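Local coordinates for putative uncharacterized protein (Trichoplax adhaerens, PDB 5OI9) that is the N-terminal domain of a STIL-family protein, which probably serves centriole assembly, as its relatives do, by binding partner proteins such as CEP85, at residues C47-Q52 and K335-R340; G75-N80 and V160-M165; Y279-R284 and G317-F322; L298-Q303 and K307-E312. All coordinates share one frame; numbering follows the deposited sequence.

Contact 1: residues C47-Q52 and K335-R340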
loop_
_atom_site.group_PDB
_atom_site.type_symbol
_atom_site.label_atom_id
_atom_site.label_comp_id
_atom_site.label_asym_id
_atom_site.label_seq_id
_atom_site.Cartn_x
_atom_site.Cartn_y
_atom_site.Cartn_z
ATOM N N CYS A 47 -13.173 -4.067 -17.773
ATOM C CA CYS A 47 -13.806 -3.856 -16.474
ATOM C C CYS A 47 -14.516 -2.509 -16.422
ATOM O O CYS A 47 -15.560 -2.388 -15.773
ATOM C CB CYS A 47 -12.788 -4.013 -15.331
ATOM S SG CYS A 47 -11.609 -2.664 -15.040
ATOM N N LEU A 48 -13.996 -1.500 -17.126
ATOM C CA LEU A 48 -14.738 -0.250 -17.277
ATOM C C LEU A 48 -16.032 -0.468 -18.053
ATOM O O LEU A 48 -17.065 0.131 -17.729
ATOM C CB LEU A 48 -13.874 0.802 -17.973
ATOM C CG LEU A 48 -12.696 1.378 -17.185
ATOM C CD1 LEU A 48 -11.854 2.282 -18.071
ATOM C CD2 LEU A 48 -13.187 2.133 -15.957
ATOM N N ARG A 49 -15.995 -1.316 -19.084
ATOM C CA ARG A 49 -17.206 -1.598 -19.849
ATOM C C ARG A 49 -18.243 -2.315 -18.992
ATOM O O ARG A 49 -19.438 -2.007 -19.064
ATOM C CB ARG A 49 -16.867 -2.421 -21.092
ATOM C CG ARG A 49 -18.070 -2.718 -21.981
ATOM C CD ARG A 49 -17.695 -3.585 -23.175
ATOM N NE ARG A 49 -16.826 -2.884 -24.116
ATOM C CZ ARG A 49 -17.265 -2.129 -25.119
ATOM N NH1 ARG A 49 -18.567 -1.973 -25.313
ATOM N NH2 ARG A 49 -16.402 -1.528 -25.927
ATOM N N LEU A 50 -17.804 -3.272 -18.166
ATOM C CA LEU A 50 -18.723 -3.935 -17.246
ATOM C C LEU A 50 -19.271 -2.958 -16.214
ATOM O O LEU A 50 -20.460 -3.006 -15.876
ATOM C CB LEU A 50 -18.023 -5.104 -16.553
ATOM C CG LEU A 50 -17.584 -6.285 -17.417
ATOM C CD1 LEU A 50 -16.765 -7.260 -16.590
ATOM C CD2 LEU A 50 -18.788 -6.981 -18.028
ATOM N N ALA A 51 -18.420 -2.066 -15.700
ATOM C CA ALA A 51 -18.877 -1.072 -14.735
ATOM C C ALA A 51 -19.929 -0.159 -15.349
ATOM O O ALA A 51 -20.975 0.104 -14.741
ATOM C CB ALA A 51 -17.693 -0.256 -14.217
ATOM N N GLN A 52 -19.668 0.338 -16.559
ATOM C CA GLN A 52 -20.633 1.214 -17.214
ATOM C C GLN A 52 -21.901 0.455 -17.580
ATOM O O GLN A 52 -23.009 0.995 -17.464
ATOM C CB GLN A 52 -20.003 1.853 -18.454
ATOM C CG GLN A 52 -20.837 2.951 -19.096
ATOM C CD GLN A 52 -21.964 2.412 -19.957
ATOM O OE1 GLN A 52 -21.825 1.374 -20.603
ATOM N NE2 GLN A 52 -23.094 3.106 -19.956
ATOM N N LYS A 335 -20.104 0.735 -29.014
ATOM C CA LYS A 335 -21.213 -0.007 -28.422
ATOM C C LYS A 335 -20.908 -1.498 -28.376
ATOM O O LYS A 335 -21.130 -2.161 -27.356
ATOM C CB LYS A 335 -22.489 0.252 -29.220
ATOM C CG LYS A 335 -23.020 1.658 -29.096
ATOM C CD LYS A 335 -23.509 1.906 -27.686
ATOM C CE LYS A 335 -24.688 2.851 -27.690
ATOM N NZ LYS A 335 -25.735 2.417 -28.654
ATOM N N VAL A 336 -20.388 -2.037 -29.472
ATOM C CA VAL A 336 -20.075 -3.456 -29.572
ATOM C C VAL A 336 -18.661 -3.676 -29.051
ATOM O O VAL A 336 -17.706 -3.060 -29.538
ATOM C CB VAL A 336 -20.220 -3.952 -31.017
ATOM C CG1 VAL A 336 -19.899 -5.425 -31.098
ATOM C CG2 VAL A 336 -21.628 -3.680 -31.530
ATOM N N ALA A 337 -18.526 -4.552 -28.060
ATOM C CA ALA A 337 -17.227 -4.811 -27.459
ATOM C C ALA A 337 -16.334 -5.597 -28.409
ATOM O O ALA A 337 -16.789 -6.501 -29.116
ATOM C CB ALA A 337 -17.390 -5.579 -26.148
ATOM N N LYS A 338 -15.052 -5.243 -28.423
ATOM C CA LYS A 338 -14.035 -5.993 -29.145
ATOM C C LYS A 338 -13.228 -6.826 -28.159
ATOM O O LYS A 338 -12.848 -6.343 -27.087
ATOM C CB LYS A 338 -13.109 -5.058 -29.926
ATOM C CG LYS A 338 -13.772 -4.352 -31.098
ATOM C CD LYS A 338 -12.762 -3.534 -31.889
ATOM C CE LYS A 338 -13.390 -2.924 -33.135
ATOM N NZ LYS A 338 -14.514 -2.004 -32.804
ATOM N N THR A 339 -12.972 -8.084 -28.521
ATOM C CA THR A 339 -12.230 -9.001 -27.655
ATOM C C THR A 339 -10.734 -8.701 -27.762
ATOM O O THR A 339 -9.938 -9.468 -28.310
ATOM C CB THR A 339 -12.536 -10.450 -28.006
ATOM O OG1 THR A 339 -12.084 -10.729 -29.338
ATOM C CG2 THR A 339 -14.033 -10.715 -27.915
ATOM N N ARG A 340 -10.360 -7.547 -27.224
ATOM C CA ARG A 340 -8.975 -7.125 -27.127
ATOM C C ARG A 340 -8.623 -6.919 -25.660
ATOM O O ARG A 340 -9.474 -7.003 -24.771
ATOM C CB ARG A 340 -8.727 -5.841 -27.925
ATOM C CG ARG A 340 -9.091 -5.946 -29.394
ATOM C CD ARG A 340 -8.959 -4.608 -30.100
ATOM N NE ARG A 340 -9.264 -4.723 -31.522
ATOM C CZ ARG A 340 -9.183 -3.721 -32.391
ATOM N NH1 ARG A 340 -8.804 -2.516 -31.986
ATOM N NH2 ARG A 340 -9.478 -3.926 -33.668
#
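Arg49 reaches Ala337 with CG and CD both anti along the chain (chi1 -178°, chi2 -178°), then bends at chi3 (-68°). The straight part carries the side chain off helix 45-61. The bend turns the guanidinium flat against the backbone of the loop 335-340. Ala337 lies over one face of this group. Its CA sits 3.5 Å above the plane of the Arg49 guanidinium, over its centre. Its methyl comes in over the same group, with Ala337 CB 3.4 Å from Arg49 NE. Ala337 CB also touches Arg49 CD at 3.6 Å. The carbonyl of Lys335 stands at the edge of the guanidinium, near its plane, and its O lies 3.3 Å from Arg49 NH1.

The polar end of Arg49 is held mainly by residues beside the two segments. NE forms a salt bridge with Glu45, one turn back on the same helix. NH1 gives a hydrogen bond to the backbone O of Glu334. These bonds probably fix the rotation of the guanidinium and present a flat face to Ala337. The contact is small and lies at the surface. It ties helix 45-61 to the loop that links strand 322-334 to strand 343-348. On other sides of the helix, Gln52 packs on strands 167-176 and 180-192, Leu50 touches Phe92 of strand 85-97, and Ala51 touches both that strand and strand 118-126.

Contact 2: residues G75-N80 and V160-M165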
loop_
_atom_site.group_PDB
_atom_site.type_symbol
_atom_site.label_atom_id
_atom_site.label_comp_id
_atom_site.label_asym_id
_atom_site.label_seq_id
_atom_site.Cartn_x
_atom_site.Cartn_y
_atom_site.Cartn_z
ATOM N N GLY A 75 -8.140 -4.715 -8.017
ATOM C CA GLY A 75 -6.850 -4.712 -8.672
ATOM C C GLY A 75 -5.828 -5.508 -7.888
ATOM O O GLY A 75 -6.113 -6.044 -6.815
ATOM N N SER A 76 -4.627 -5.579 -8.452
ATOM C CA SER A 76 -3.491 -6.209 -7.802
ATOM C C SER A 76 -2.328 -5.228 -7.779
ATOM O O SER A 76 -2.187 -4.388 -8.671
ATOM C CB SER A 76 -3.077 -7.503 -8.514
ATOM O OG SER A 76 -2.699 -7.238 -9.853
ATOM N N LEU A 77 -1.501 -5.338 -6.744
ATOM C CA LEU A 77 -0.343 -4.471 -6.563
ATOM C C LEU A 77 0.908 -5.216 -7.014
ATOM O O LEU A 77 1.208 -6.297 -6.498
ATOM C CB LEU A 77 -0.226 -4.030 -5.104
ATOM C CG LEU A 77 0.866 -3.018 -4.754
ATOM C CD1 LEU A 77 0.369 -2.064 -3.680
ATOM C CD2 LEU A 77 2.132 -3.720 -4.286
ATOM N N ASN A 78 1.634 -4.635 -7.967
ATOM C CA ASN A 78 2.819 -5.253 -8.544
ATOM C C ASN A 78 3.994 -4.289 -8.482
ATOM O O ASN A 78 3.820 -3.071 -8.604
ATOM C CB ASN A 78 2.567 -5.689 -9.995
ATOM C CG ASN A 78 1.288 -6.499 -10.148
ATOM O OD1 ASN A 78 1.225 -7.664 -9.751
ATOM N ND2 ASN A 78 0.259 -5.884 -10.727
ATOM N N ILE A 79 5.189 -4.840 -8.284
ATOM C CA ILE A 79 6.423 -4.073 -8.158
ATOM C C ILE A 79 7.425 -4.678 -9.132
ATOM O O ILE A 79 7.768 -5.860 -9.009
ATOM C CB ILE A 79 6.966 -4.108 -6.720
ATOM C CG1 ILE A 79 5.860 -3.746 -5.729
ATOM C CG2 ILE A 79 8.113 -3.143 -6.556
ATOM C CD1 ILE A 79 6.282 -3.858 -4.280
ATOM N N ASN A 80 7.889 -3.885 -10.101
ATOM C CA ASN A 80 8.530 -4.607 -11.195
ATOM C C ASN A 80 9.910 -4.102 -11.612
ATOM O O ASN A 80 10.769 -4.927 -11.925
ATOM C CB ASN A 80 7.564 -4.651 -12.410
ATOM C CG ASN A 80 6.939 -3.306 -12.732
ATOM O OD1 ASN A 80 6.990 -2.365 -11.937
ATOM N ND2 ASN A 80 6.324 -3.215 -13.907
ATOM N N VAL A 160 1.890 -7.494 7.657
ATOM C CA VAL A 160 2.191 -6.270 6.926
ATOM C C VAL A 160 1.775 -6.431 5.473
ATOM O O VAL A 160 2.103 -7.431 4.821
ATOM C CB VAL A 160 3.683 -5.926 7.049
ATOM C CG1 VAL A 160 4.060 -4.833 6.062
ATOM C CG2 VAL A 160 4.012 -5.497 8.474
ATOM N N ASP A 161 1.040 -5.445 4.960
ATOM C CA ASP A 161 0.527 -5.464 3.595
ATOM C C ASP A 161 0.793 -4.107 2.962
ATOM O O ASP A 161 0.364 -3.078 3.493
ATOM C CB ASP A 161 -0.973 -5.787 3.579
ATOM C CG ASP A 161 -1.481 -6.173 2.197
ATOM O OD1 ASP A 161 -0.890 -5.739 1.184
ATOM O OD2 ASP A 161 -2.482 -6.916 2.127
ATOM N N ILE A 162 1.500 -4.108 1.827
ATOM C CA ILE A 162 1.779 -2.861 1.120
ATOM C C ILE A 162 0.486 -2.178 0.698
ATOM O O ILE A 162 0.424 -0.946 0.611
ATOM C CB ILE A 162 2.698 -3.126 -0.090
ATOM C CG1 ILE A 162 3.965 -3.857 0.353
ATOM C CG2 ILE A 162 3.069 -1.826 -0.785
ATOM C CD1 ILE A 162 4.929 -4.136 -0.779
ATOM N N LYS A 163 -0.572 -2.956 0.446
ATOM C CA LYS A 163 -1.854 -2.379 0.060
ATOM C C LYS A 163 -2.450 -1.504 1.156
ATOM O O LYS A 163 -3.274 -0.633 0.859
ATOM C CB LYS A 163 -2.843 -3.487 -0.315
ATOM C CG LYS A 163 -2.437 -4.296 -1.537
ATOM C CD LYS A 163 -3.491 -5.340 -1.890
ATOM C CE LYS A 163 -3.565 -6.438 -0.843
ATOM N NZ LYS A 163 -2.300 -7.221 -0.767
ATOM N N ASP A 164 -2.053 -1.710 2.414
ATOM C CA ASP A 164 -2.528 -0.864 3.502
ATOM C C ASP A 164 -1.880 0.513 3.503
ATOM O O ASP A 164 -2.293 1.370 4.291
ATOM C CB ASP A 164 -2.271 -1.540 4.851
ATOM C CG ASP A 164 -3.029 -2.842 5.008
ATOM O OD1 ASP A 164 -4.150 -2.948 4.469
ATOM O OD2 ASP A 164 -2.505 -3.758 5.678
HETATM N N MSE A 165 -0.882 0.742 2.653
HETATM C CA MSE A 165 -0.132 1.996 2.645
HETATM C C MSE A 165 -0.681 3.026 1.660
HETATM O O MSE A 165 -0.157 4.131 1.566
HETATM C CB MSE A 165 1.339 1.732 2.319
HETATM C CG MSE A 165 2.000 0.762 3.267
HETATM SE SE MSE A 165 1.871 1.408 5.091
HETATM C CE MSE A 165 1.833 -0.324 5.985
#
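Asp161 OD1 is gripped twice by Lys163, whose aliphatic part rests against Leu77 across the contact. Lys163 NZ meets this oxygen at 2.8 Å on its syn lone pair, in a salt bridge. The backbone N of Lys163 also bonds Asp161 OD1, at 2.9 Å, coming from above the carboxylate plane and 45° out of it. This second bond makes an Asx turn, which leads into the short 3-10 segment 162-164. The lysine chain bends at chi3 and chi4 (-68° and -64°), which folds its ammonium back to the aspartate.

Apolar groups alone join the two segments. Leu77 and Ile162 cross at about a right angle, with Leu77 CD1 4.0 Å from Ile162 CG2. Ile79 and Ile162 meet tip to tip, CD1 to CD1, at 3.8 Å. The contact thus sets the loop between helix 139-155 and strand 167-176 against one face of strand 69-79. Leu77 CD1 also lies 4.2 Å from Lys163 CG, and these two side chains run past each other in opposite directions. Replacing Lys163 by alanine is likely to leave Asp161 without its charged mate and to uncover part of Leu77. Further out, Leu77 touches Leu166 and Ile87. Ile79 packs on Pro270 at the start of helix 270-281, while Ile162 touches Leu31.

Contact 3: residues Y279-R284 and G317-F322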
loop_
_atom_site.group_PDB
_atom_site.type_symbol
_atom_site.label_atom_id
_atom_site.label_comp_id
_atom_site.label_asym_id
_atom_site.label_seq_id
_atom_site.Cartn_x
_atom_site.Cartn_y
_atom_site.Cartn_z
ATOM N N TYR A 279 4.881 -0.774 12.200
ATOM C CA TYR A 279 5.402 -0.813 13.565
ATOM C C TYR A 279 5.185 0.518 14.278
ATOM O O TYR A 279 4.789 0.545 15.450
ATOM C CB TYR A 279 6.888 -1.179 13.543
ATOM C CG TYR A 279 7.551 -1.217 14.903
ATOM C CD1 TYR A 279 7.307 -2.260 15.791
ATOM C CD2 TYR A 279 8.435 -0.219 15.294
ATOM C CE1 TYR A 279 7.918 -2.303 17.032
ATOM C CE2 TYR A 279 9.054 -0.254 16.532
ATOM C CZ TYR A 279 8.790 -1.295 17.398
ATOM O OH TYR A 279 9.399 -1.330 18.634
ATOM N N LEU A 280 5.428 1.631 13.584
ATOM C CA LEU A 280 5.276 2.941 14.210
ATOM C C LEU A 280 3.817 3.249 14.527
ATOM O O LEU A 280 3.514 3.840 15.570
ATOM C CB LEU A 280 5.856 4.027 13.307
ATOM C CG LEU A 280 7.370 4.002 13.123
ATOM C CD1 LEU A 280 7.821 5.169 12.272
ATOM C CD2 LEU A 280 8.054 4.021 14.477
ATOM N N TYR A 281 2.899 2.861 13.639
ATOM C CA TYR A 281 1.502 3.247 13.798
ATOM C C TYR A 281 0.738 2.341 14.754
ATOM O O TYR A 281 -0.198 2.805 15.416
ATOM C CB TYR A 281 0.799 3.251 12.440
ATOM C CG TYR A 281 0.764 4.604 11.777
ATOM C CD1 TYR A 281 -0.219 5.530 12.100
ATOM C CD2 TYR A 281 1.708 4.958 10.825
ATOM C CE1 TYR A 281 -0.258 6.772 11.497
ATOM C CE2 TYR A 281 1.675 6.196 10.217
ATOM C CZ TYR A 281 0.691 7.098 10.553
ATOM O OH TYR A 281 0.661 8.331 9.944
ATOM N N SER A 282 1.108 1.063 14.836
ATOM C CA SER A 282 0.272 0.080 15.516
ATOM C C SER A 282 0.049 0.445 16.977
ATOM O O SER A 282 1.000 0.670 17.731
ATOM C CB SER A 282 0.902 -1.308 15.417
ATOM O OG SER A 282 0.095 -2.271 16.079
ATOM N N GLN A 283 -1.219 0.503 17.373
ATOM C CA GLN A 283 -1.587 0.615 18.775
ATOM C C GLN A 283 -1.955 -0.732 19.381
ATOM O O GLN A 283 -2.357 -0.787 20.548
ATOM C CB GLN A 283 -2.737 1.615 18.940
ATOM C CG GLN A 283 -2.342 3.040 18.571
ATOM C CD GLN A 283 -3.500 4.017 18.647
ATOM O OE1 GLN A 283 -4.570 3.693 19.162
ATOM N NE2 GLN A 283 -3.290 5.222 18.130
ATOM N N ARG A 284 -1.835 -1.818 18.611
ATOM C CA ARG A 284 -1.928 -3.162 19.164
ATOM C C ARG A 284 -0.650 -3.576 19.879
ATOM O O ARG A 284 -0.683 -4.502 20.696
ATOM C CB ARG A 284 -2.239 -4.175 18.058
ATOM C CG ARG A 284 -3.485 -3.860 17.241
ATOM C CD ARG A 284 -4.708 -3.726 18.130
ATOM N NE ARG A 284 -5.937 -3.653 17.347
ATOM C CZ ARG A 284 -7.135 -3.392 17.859
ATOM N NH1 ARG A 284 -7.271 -3.174 19.159
ATOM N NH2 ARG A 284 -8.198 -3.347 17.069
ATOM N N GLY A 317 9.095 13.455 11.808
ATOM C CA GLY A 317 8.276 14.482 11.194
ATOM C C GLY A 317 6.827 14.442 11.631
ATOM O O GLY A 317 6.497 14.026 12.747
ATOM N N LYS A 318 5.944 14.881 10.734
ATOM C CA LYS A 318 4.519 14.983 11.024
ATOM C C LYS A 318 3.840 13.641 10.782
ATOM O O LYS A 318 3.970 13.056 9.702
ATOM C CB LYS A 318 3.874 16.072 10.166
ATOM C CG LYS A 318 4.496 17.447 10.339
ATOM C CD LYS A 318 4.372 17.931 11.774
ATOM C CE LYS A 318 4.961 19.321 11.943
ATOM N NZ LYS A 318 4.748 19.837 13.322
ATOM N N SER A 319 3.094 13.172 11.785
ATOM C CA SER A 319 2.528 11.828 11.745
ATOM C C SER A 319 1.303 11.725 10.844
ATOM O O SER A 319 1.087 10.677 10.226
ATOM C CB SER A 319 2.168 11.375 13.162
ATOM O OG SER A 319 1.539 10.105 13.146
ATOM N N ASP A 320 0.490 12.778 10.755
ATOM C CA ASP A 320 -0.761 12.725 10.006
ATOM C C ASP A 320 -0.699 13.506 8.697
ATOM O O ASP A 320 -1.740 13.923 8.179
ATOM C CB ASP A 320 -1.919 13.221 10.874
ATOM C CG ASP A 320 -1.609 14.528 11.580
ATOM O OD1 ASP A 320 -0.674 15.239 11.154
ATOM O OD2 ASP A 320 -2.301 14.843 12.573
ATOM N N LYS A 321 0.496 13.709 8.150
ATOM C CA LYS A 321 0.659 14.358 6.857
ATOM C C LYS A 321 0.615 13.311 5.752
ATOM O O LYS A 321 1.130 12.202 5.914
ATOM C CB LYS A 321 1.980 15.128 6.807
ATOM C CG LYS A 321 2.228 15.860 5.503
ATOM C CD LYS A 321 3.695 16.220 5.343
ATOM C CE LYS A 321 4.103 16.183 3.877
ATOM N NZ LYS A 321 5.577 16.255 3.690
ATOM N N PHE A 322 -0.004 13.660 4.625
ATOM C CA PHE A 322 -0.168 12.704 3.540
ATOM C C PHE A 322 0.119 13.355 2.195
ATOM O O PHE A 322 -0.069 14.559 2.011
ATOM C CB PHE A 322 -1.579 12.091 3.531
ATOM C CG PHE A 322 -2.693 13.100 3.443
ATOM C CD1 PHE A 322 -3.198 13.491 2.213
ATOM C CD2 PHE A 322 -3.253 13.639 4.590
ATOM C CE1 PHE A 322 -4.229 14.409 2.129
ATOM C CE2 PHE A 322 -4.286 14.559 4.512
ATOM C CZ PHE A 322 -4.774 14.943 3.280
#
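Tyr281 meets the backbone of Ser319 through its hydroxyl. Tyr281 OH donates a hydrogen bond to Ser319 O, modelled as very short at 2.4 Å, so its exact length is doubtful. The carbonyl oxygen lies at the edge of the ring, near its plane. The hydroxyl of Ser319 stands nearby, with its OG 3.8 Å from Tyr281 OH. Little else touches between the two segments, which bury 79 Å² in all.

Tyr281 is at the end of helix 270-281, and Ser282 is the first residue to leave helical angles. The tyrosine therefore links a helix end to the loop between strands 309-314 and 322-334, at the surface of the domain. Its chi1 is -95°, off the usual staggered values, and with this torsion the ring reaches out to the loop. A phenylalanine in its place would probably leave the carbonyl of Ser319 without this donor and the loop freer to shift. The side chain of Tyr281 also touches Leu153 and Lys154 of helix 139-155, which probably helps to set its direction.

Just past the helix the chain turns. Ser282 OG accepts from the backbone N of Arg284 at 3.2 Å, an ST turn. Around it, the backbone of Gln283 bonds that of Lys154, and Arg284 NE bonds the backbone O of Leu155.

Contact 4: residues L298-Q303 and K307-E312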
loop_
_atom_site.group_PDB
_atom_site.type_symbol
_atom_site.label_atom_id
_atom_site.label_comp_id
_atom_site.label_asym_id
_atom_site.label_seq_id
_atom_site.Cartn_x
_atom_site.Cartn_y
_atom_site.Cartn_z
ATOM N N LEU A 298 16.134 -2.609 12.666
ATOM C CA LEU A 298 15.630 -3.424 11.571
ATOM C C LEU A 298 16.668 -4.492 11.270
ATOM O O LEU A 298 17.813 -4.170 10.942
ATOM C CB LEU A 298 15.349 -2.577 10.326
ATOM C CG LEU A 298 15.232 -3.332 8.999
ATOM C CD1 LEU A 298 14.013 -4.243 8.988
ATOM C CD2 LEU A 298 15.183 -2.345 7.838
ATOM N N VAL A 299 16.279 -5.754 11.413
ATOM C CA VAL A 299 17.108 -6.885 11.017
ATOM C C VAL A 299 16.623 -7.313 9.640
ATOM O O VAL A 299 15.522 -7.856 9.500
ATOM C CB VAL A 299 17.032 -8.033 12.033
ATOM C CG1 VAL A 299 17.957 -9.163 11.626
ATOM C CG2 VAL A 299 17.389 -7.529 13.425
ATOM N N LEU A 300 17.430 -7.048 8.617
ATOM C CA LEU A 300 17.014 -7.191 7.227
ATOM C C LEU A 300 17.690 -8.415 6.621
ATOM O O LEU A 300 18.905 -8.411 6.395
ATOM C CB LEU A 300 17.351 -5.930 6.435
ATOM C CG LEU A 300 16.744 -5.822 5.035
ATOM C CD1 LEU A 300 15.227 -5.892 5.106
ATOM C CD2 LEU A 300 17.193 -4.535 4.363
ATOM N N TYR A 301 16.899 -9.450 6.345
ATOM C CA TYR A 301 17.386 -10.656 5.675
ATOM C C TYR A 301 17.158 -10.494 4.178
ATOM O O TYR A 301 16.089 -10.807 3.653
ATOM C CB TYR A 301 16.679 -11.894 6.214
ATOM C CG TYR A 301 16.961 -12.168 7.670
ATOM C CD1 TYR A 301 18.052 -12.939 8.051
ATOM C CD2 TYR A 301 16.138 -11.655 8.666
ATOM C CE1 TYR A 301 18.316 -13.192 9.382
ATOM C CE2 TYR A 301 16.394 -11.904 9.998
ATOM C CZ TYR A 301 17.486 -12.671 10.352
ATOM O OH TYR A 301 17.748 -12.922 11.677
ATOM N N THR A 302 18.172 -9.996 3.478
ATOM C CA THR A 302 18.041 -9.838 2.039
ATOM C C THR A 302 18.249 -11.174 1.332
ATOM O O THR A 302 18.894 -12.093 1.847
ATOM C CB THR A 302 19.034 -8.804 1.501
ATOM O OG1 THR A 302 20.369 -9.314 1.600
ATOM C CG2 THR A 302 18.928 -7.504 2.285
ATOM N N GLN A 303 17.685 -11.271 0.129
ATOM C CA GLN A 303 17.791 -12.479 -0.678
ATOM C C GLN A 303 19.138 -12.614 -1.372
ATOM O O GLN A 303 19.430 -13.685 -1.914
ATOM C CB GLN A 303 16.679 -12.508 -1.732
ATOM C CG GLN A 303 15.272 -12.551 -1.167
ATOM C CD GLN A 303 14.215 -12.307 -2.228
ATOM O OE1 GLN A 303 14.426 -11.532 -3.161
ATOM N NE2 GLN A 303 13.073 -12.971 -2.093
ATOM N N LYS A 307 24.228 -13.159 5.218
ATOM C CA LYS A 307 23.975 -12.682 6.564
ATOM C C LYS A 307 23.063 -11.459 6.540
ATOM O O LYS A 307 23.064 -10.696 5.569
ATOM C CB LYS A 307 25.282 -12.324 7.281
ATOM C CG LYS A 307 26.121 -13.531 7.668
ATOM C CD LYS A 307 27.169 -13.160 8.707
ATOM C CE LYS A 307 27.835 -14.395 9.290
ATOM N NZ LYS A 307 28.758 -14.058 10.412
ATOM N N PRO A 308 22.276 -11.243 7.592
ATOM C CA PRO A 308 21.350 -10.106 7.600
ATOM C C PRO A 308 22.078 -8.783 7.771
ATOM O O PRO A 308 23.195 -8.712 8.289
ATOM C CB PRO A 308 20.446 -10.397 8.803
ATOM C CG PRO A 308 21.313 -11.199 9.717
ATOM C CD PRO A 308 22.146 -12.063 8.810
ATOM N N GLU A 309 21.417 -7.724 7.321
ATOM C CA GLU A 309 21.874 -6.359 7.526
ATOM C C GLU A 309 21.140 -5.746 8.711
ATOM O O GLU A 309 19.963 -6.029 8.950
ATOM C CB GLU A 309 21.638 -5.500 6.282
ATOM C CG GLU A 309 22.243 -6.035 4.996
ATOM C CD GLU A 309 21.868 -5.183 3.795
ATOM O OE1 GLU A 309 21.029 -4.267 3.957
ATOM O OE2 GLU A 309 22.408 -5.424 2.693
ATOM N N PHE A 310 21.843 -4.894 9.449
ATOM C CA PHE A 310 21.292 -4.227 10.620
ATOM C C PHE A 310 21.196 -2.732 10.357
ATOM O O PHE A 310 22.165 -2.113 9.902
ATOM C CB PHE A 310 22.147 -4.502 11.860
ATOM C CG PHE A 310 22.111 -5.937 12.312
ATOM C CD1 PHE A 310 22.870 -6.900 11.669
ATOM C CD2 PHE A 310 21.317 -6.322 13.382
ATOM C CE1 PHE A 310 22.838 -8.218 12.081
ATOM C CE2 PHE A 310 21.283 -7.640 13.799
ATOM C CZ PHE A 310 22.045 -8.588 13.146
ATOM N N TRP A 311 20.024 -2.162 10.635
ATOM C CA TRP A 311 19.766 -0.743 10.449
ATOM C C TRP A 311 19.082 -0.181 11.684
ATOM O O TRP A 311 18.286 -0.865 12.332
ATOM C CB TRP A 311 18.867 -0.481 9.231
ATOM C CG TRP A 311 19.419 -0.943 7.924
ATOM C CD1 TRP A 311 19.501 -2.229 7.473
ATOM C CD2 TRP A 311 19.947 -0.118 6.881
ATOM N NE1 TRP A 311 20.052 -2.256 6.214
ATOM C CE2 TRP A 311 20.336 -0.971 5.829
ATOM C CE3 TRP A 311 20.127 1.261 6.733
ATOM C CZ2 TRP A 311 20.900 -0.491 4.648
ATOM C CZ3 TRP A 311 20.682 1.736 5.560
ATOM C CH2 TRP A 311 21.065 0.862 4.534
ATOM N N GLU A 312 19.392 1.073 12.002
ATOM C CA GLU A 312 18.623 1.841 12.974
ATOM C C GLU A 312 17.709 2.792 12.214
ATOM O O GLU A 312 18.186 3.664 11.478
ATOM C CB GLU A 312 19.524 2.621 13.931
ATOM C CG GLU A 312 18.730 3.462 14.929
ATOM C CD GLU A 312 19.583 4.019 16.056
ATOM O OE1 GLU A 312 19.804 5.247 16.088
ATOM O OE2 GLU A 312 20.029 3.228 16.910
#
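Leu300 and Glu309 exchange two backbone hydrogen bonds, each 2.8 Å long: Leu300 N to Glu309 O, nearly straight at 172°, and Glu309 N to Leu300 O. Leu298 and Trp311 form a second such pair, with Leu298 N to Trp311 O at 2.8 Å. Between them Val299 faces Phe310 as a non-hydrogen-bonded pair. This is the ladder of an antiparallel beta hairpin, strands 296-302 and 309-314, inside a larger mixed sheet. Strand 256-264 flanks it on one side and strand 196-200 on the other.

One face carries Leu298, Leu300, Glu309 and Trp311. Glu309 has CG anti to its carbonyl carbon (chi1 -55°) and an extended chain, which brings OE1 to the indole N-H. Here Trp311 NE1 bonds Glu309 OE1 at 3.2 Å, almost in the plane of the indole and on the anti side of the carboxylate. Leu300 CD2 lies by both groups, 3.9 Å from Glu309 OE1. The side chains of Thr302 and Glu309 cross at about a right angle, and Thr302 CG2 touches Glu309 CD at 4.0 Å. Val272 of helix 270-281 touches Leu298 and Leu300 here.

On the other face Val299 CG2 lies 3.9 Å from Phe310 CE2. Pro308 packs over the face of the Tyr301 ring as a CH-pi contact, its CB 3.8 Å from the ring centroid.

In the fold
The four contacts spread along an elongated domain. Contacts 1 and 4 are farthest apart, with centres about 47 Å from each other, on opposite sides of the chain's centre. Contact 2 lies near that centre, its own centre about 26 Å from that of contact 1 and about 22 Å from that of contact 4. Helix 45-61 of contact 1 leads along the chain to strand 69-79 of contact 2. Helix 270-281 relates the other three: it ends in contact 3, touches Ile79, Val160 and Met165 of contact 2, and touches Leu298 and Leu300 of contact 4. The centres of contacts 2 and 3 are about 19 Å apart, and their nearest atoms about 6 Å.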